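Local coordinates for protein endo-alpha-mannosidase (Bacteroides thetaiotaomicron, PDB 4ACY) that probably cleaves internal alpha-mannosidic linkages of N-glycans, acting as a glycoside hydrolase of family GH99 built on a TIM barrel, at residues Asn303-Tyr306 with Tyr307-Tyr311; Phe327-Trp330 with His331-Thr334. One frame throughout, in Å; residues are numbered along the deposited sequence.

Interaction 1 of 2, residues Asn303-Tyr306 with Tyr307-Tyr311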
# COMPACT_ATOMS: atom_id res chain seq x y z
N ASN A 303 -12.82 1.47 17.75
CA ASN A 303 -14.09 1.18 17.08
C ASN A 303 -14.35 2.05 15.84
O ASN A 303 -15.47 2.53 15.62
CB ASN A 303 -15.26 1.28 18.07
CG ASN A 303 -15.17 0.25 19.19
OD1 ASN A 303 -14.75 -0.89 18.97
ND2 ASN A 303 -15.60 0.64 20.39
N GLY A 304 -13.29 2.26 15.07
CA GLY A 304 -13.40 2.98 13.80
C GLY A 304 -13.11 4.47 13.88
O GLY A 304 -13.00 5.13 12.85
N LYS A 305 -13.00 5.01 15.09
CA LYS A 305 -12.75 6.45 15.24
C LYS A 305 -11.43 6.90 14.61
O LYS A 305 -11.35 7.98 14.03
CB LYS A 305 -12.81 6.88 16.70
CG LYS A 305 -12.76 8.39 16.86
CD LYS A 305 -12.82 8.82 18.33
CE LYS A 305 -12.87 10.34 18.45
NZ LYS A 305 -11.56 10.97 18.09
N TYR A 306 -10.40 6.07 14.76
CA TYR A 306 -9.09 6.41 14.24
C TYR A 306 -9.16 6.56 12.72
O TYR A 306 -8.68 7.54 12.16
CB TYR A 306 -8.10 5.32 14.62
CG TYR A 306 -6.69 5.60 14.15
CD1 TYR A 306 -6.27 5.18 12.89
CD2 TYR A 306 -5.78 6.28 14.96
CE1 TYR A 306 -4.97 5.42 12.44
CE2 TYR A 306 -4.47 6.52 14.53
CZ TYR A 306 -4.08 6.09 13.27
OH TYR A 306 -2.79 6.31 12.83
N TYR A 307 -9.79 5.58 12.07
CA TYR A 307 -9.96 5.59 10.62
C TYR A 307 -10.77 6.81 10.18
O TYR A 307 -10.39 7.51 9.27
CB TYR A 307 -10.66 4.32 10.20
CG TYR A 307 -10.58 3.95 8.73
CD1 TYR A 307 -9.40 4.15 7.98
CD2 TYR A 307 -11.67 3.32 8.10
CE1 TYR A 307 -9.32 3.77 6.64
CE2 TYR A 307 -11.59 2.93 6.75
CZ TYR A 307 -10.42 3.15 6.03
OH TYR A 307 -10.32 2.77 4.71
N ASP A 308 -11.91 7.03 10.84
CA ASP A 308 -12.74 8.21 10.55
C ASP A 308 -11.96 9.50 10.60
O ASP A 308 -12.06 10.33 9.70
CB ASP A 308 -13.91 8.33 11.54
CG ASP A 308 -14.98 7.29 11.33
OD1 ASP A 308 -14.93 6.49 10.36
OD2 ASP A 308 -15.88 7.25 12.20
N ASP A 309 -11.21 9.71 11.68
CA ASP A 309 -10.44 10.95 11.84
C ASP A 309 -9.40 11.13 10.72
O ASP A 309 -9.24 12.23 10.16
CB ASP A 309 -9.75 10.98 13.21
CG ASP A 309 -10.72 11.20 14.38
OD1 ASP A 309 -11.87 11.64 14.17
OD2 ASP A 309 -10.32 10.96 15.54
N MSE A 310 -8.71 10.05 10.40
CA MSE A 310 -7.63 10.11 9.42
C MSE A 310 -8.19 10.31 8.01
O MSE A 310 -7.66 11.11 7.23
CB MSE A 310 -6.74 8.86 9.49
CG MSE A 310 -5.39 9.06 8.82
SE MSE A 310 -4.17 7.66 9.35
CE MSE A 310 -2.50 8.46 8.76
N TYR A 311 -9.26 9.58 7.68
CA TYR A 311 -9.85 9.68 6.35
C TYR A 311 -10.44 11.08 6.14
O TYR A 311 -10.25 11.69 5.09
CB TYR A 311 -10.89 8.58 6.13
CG TYR A 311 -10.89 7.96 4.74
CD1 TYR A 311 -10.98 8.76 3.59
CD2 TYR A 311 -10.83 6.57 4.58
CE1 TYR A 311 -11.01 8.18 2.31
CE2 TYR A 311 -10.84 5.98 3.30
CZ TYR A 311 -10.93 6.81 2.18
OH TYR A 311 -10.94 6.28 0.90
O HOH W 1 -16.56 4.63 13.24
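The first turns of helix 305-316 begin at Gly304, the N-cap, whose carbonyl O receives Asp308 N at 3.0 Å. Glycine suits the cap because phi is 94°, where a beta carbon would be jammed against the carbonyl O of Asn303. The next bonds carry the helix forward: Asp309 N reaches Lys305 O at 2.9 Å, and selenomethionine Met310, a label introduced for the crystallography, gives its N to Tyr306 O. On the exposed side, one helical turn (i to i+4) puts Lys305 and Asp309 close enough for their charges to pair. The lysine runs extended and then bends at its last torsion (chi4 -71°), which turns NZ onto the syn lone pair of Asp309 OD2 to form a salt bridge of 2.8 Å. Another side of the helix holds Tyr306 and Met310, lying alongside each other and pointing the same way, since both have CG trans to the backbone N. The selenium sits 3.9 Å from Tyr306 CE1 and oblique to the ring, a Met-aromatic contact, while the tyrosine OH is bonded to Ala250 O and Thr252 N. Asp308 OD2 accepts a water at 2.9 Å that also bonds weakly to Asn303 O, and its OD1 takes a salt bridge from Arg363 and a hydrogen bond from Trp367, which tie it to helix 359-376. The pattern is that of an amphipathic barrel helix, with an i to i+4 salt bridge outside and Tyr307 and Met310 packed on strand 276-281.

Interaction 2 of 2, residues Phe327-Trp330 with His331-Thr334; sequences FNEW and HEGT
Two successive i to i+3 turns run from Glu329 to Gly333: Glu332 N bonds to Glu329 O at 3.2 Å, and Gly333 N to Trp330 O at the same length. Glu329 is itself the centre of an inverse gamma turn, and the positive phi of Gly333 (65°) favours glycine. Bent at chi2 (-61°), the Glu329 chain curls back, and Glu332 N, already bonded to Glu329 O, gives a weak second bond to OE1 at 3.2 Å; OE1 also lies 3.4 Å from His331 CB. The carboxylates of Glu329 and Glu332 stack with planes 7° apart, two acidic groups close together, Glu329 OE2 being 3.8 Å from Glu332 OE1. The salt bridge of Glu332 OE2 to Arg291 brings a positive charge to the pair. His331 ND1 is held by Ala87 O. Thr334 OG1 touches Glu329 CB at 3.6 Å and bonds to Ser326 OG, which also meets Glu329 N. With an alanine in place of Glu329, Glu332 N would probably lose its weak second acceptor, and a gap would be left beside His331 CB and Glu332 CG. Two acids held close, one paired with arginine, in a loop after a barrel strand are consistent with a place in or near the active site.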
# COMPACT_ATOMS: atom_id res chain seq x y z
N PHE A 327 -4.94 -2.47 2.33
CA PHE A 327 -5.87 -3.58 2.23
C PHE A 327 -5.43 -4.72 3.17
O PHE A 327 -6.23 -5.21 3.96
CB PHE A 327 -6.01 -4.11 0.80
CG PHE A 327 -7.00 -5.25 0.71
CD1 PHE A 327 -8.36 -5.01 0.93
CD2 PHE A 327 -6.58 -6.56 0.49
CE1 PHE A 327 -9.28 -6.05 0.91
CE2 PHE A 327 -7.50 -7.60 0.45
CZ PHE A 327 -8.85 -7.33 0.65
N ASN A 328 -4.18 -5.15 3.08
CA ASN A 328 -3.82 -6.40 3.74
C ASN A 328 -2.36 -6.52 4.14
O ASN A 328 -1.72 -7.55 3.88
CB ASN A 328 -4.24 -7.63 2.90
CG ASN A 328 -3.51 -7.71 1.56
OD1 ASN A 328 -3.02 -6.71 1.03
ND2 ASN A 328 -3.45 -8.93 1.00
N GLU A 329 -1.85 -5.47 4.77
CA GLU A 329 -0.52 -5.57 5.41
C GLU A 329 -0.78 -6.05 6.83
O GLU A 329 -0.82 -5.26 7.78
CB GLU A 329 0.19 -4.21 5.39
CG GLU A 329 1.71 -4.28 5.07
CD GLU A 329 2.54 -5.10 6.07
OE1 GLU A 329 1.97 -5.88 6.86
OE2 GLU A 329 3.80 -4.99 6.03
N TRP A 330 -1.01 -7.36 6.94
CA TRP A 330 -1.38 -7.98 8.20
C TRP A 330 -0.30 -7.83 9.26
O TRP A 330 -0.62 -7.65 10.44
CB TRP A 330 -1.76 -9.47 7.98
CG TRP A 330 -3.11 -9.60 7.33
CD1 TRP A 330 -3.36 -9.67 5.99
CD2 TRP A 330 -4.39 -9.61 7.98
NE1 TRP A 330 -4.72 -9.76 5.77
CE2 TRP A 330 -5.37 -9.71 6.97
CE3 TRP A 330 -4.80 -9.55 9.33
CZ2 TRP A 330 -6.75 -9.76 7.26
CZ3 TRP A 330 -6.17 -9.60 9.61
CH2 TRP A 330 -7.12 -9.70 8.57
N HIS A 331 0.97 -7.85 8.84
CA HIS A 331 2.05 -7.79 9.83
C HIS A 331 2.00 -6.50 10.61
O HIS A 331 2.43 -6.45 11.75
CB HIS A 331 3.44 -7.89 9.20
CG HIS A 331 3.60 -9.02 8.24
ND1 HIS A 331 3.41 -10.34 8.60
CD2 HIS A 331 3.97 -9.03 6.95
CE1 HIS A 331 3.63 -11.11 7.55
NE2 HIS A 331 3.99 -10.34 6.53
N GLU A 332 1.47 -5.45 9.98
CA GLU A 332 1.50 -4.12 10.58
C GLU A 332 0.15 -3.66 11.14
O GLU A 332 0.02 -2.55 11.64
CB GLU A 332 2.05 -3.10 9.59
CG GLU A 332 3.52 -3.39 9.28
CD GLU A 332 4.20 -2.34 8.46
OE1 GLU A 332 3.50 -1.59 7.72
OE2 GLU A 332 5.45 -2.30 8.49
N GLY A 333 -0.83 -4.55 11.07
CA GLY A 333 -2.12 -4.29 11.72
C GLY A 333 -2.84 -3.12 11.08
O GLY A 333 -3.64 -2.43 11.73
N THR A 334 -2.55 -2.86 9.81
CA THR A 334 -3.16 -1.74 9.12
C THR A 334 -4.28 -2.17 8.17
O THR A 334 -4.84 -1.33 7.49
CB THR A 334 -2.12 -0.92 8.32
OG1 THR A 334 -1.47 -1.78 7.38
CG2 THR A 334 -1.09 -0.31 9.26

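In the fold
Interaction 1 comes first along the chain, at the start of helix 305-316; that helix leads into strand 322-324, the last of the eight parallel barrel strands, and interaction 2 lies in the loop after it. Their centres are about 16 Å apart and the nearest atoms about 7 Å, so they do not touch. Strand 322-324 links them: Tyr307 and Tyr311 pack on its outer side, and the chain leaving it forms 327-334. Ala250 is a shared neighbour, meeting Tyr306 and Thr334. Interaction 1 thus belongs to the helical shell, about 18 Å from the chain centre, and interaction 2 to the loops at the C-terminal ends of the barrel strands, where TIM-barrel enzymes carry their active sites.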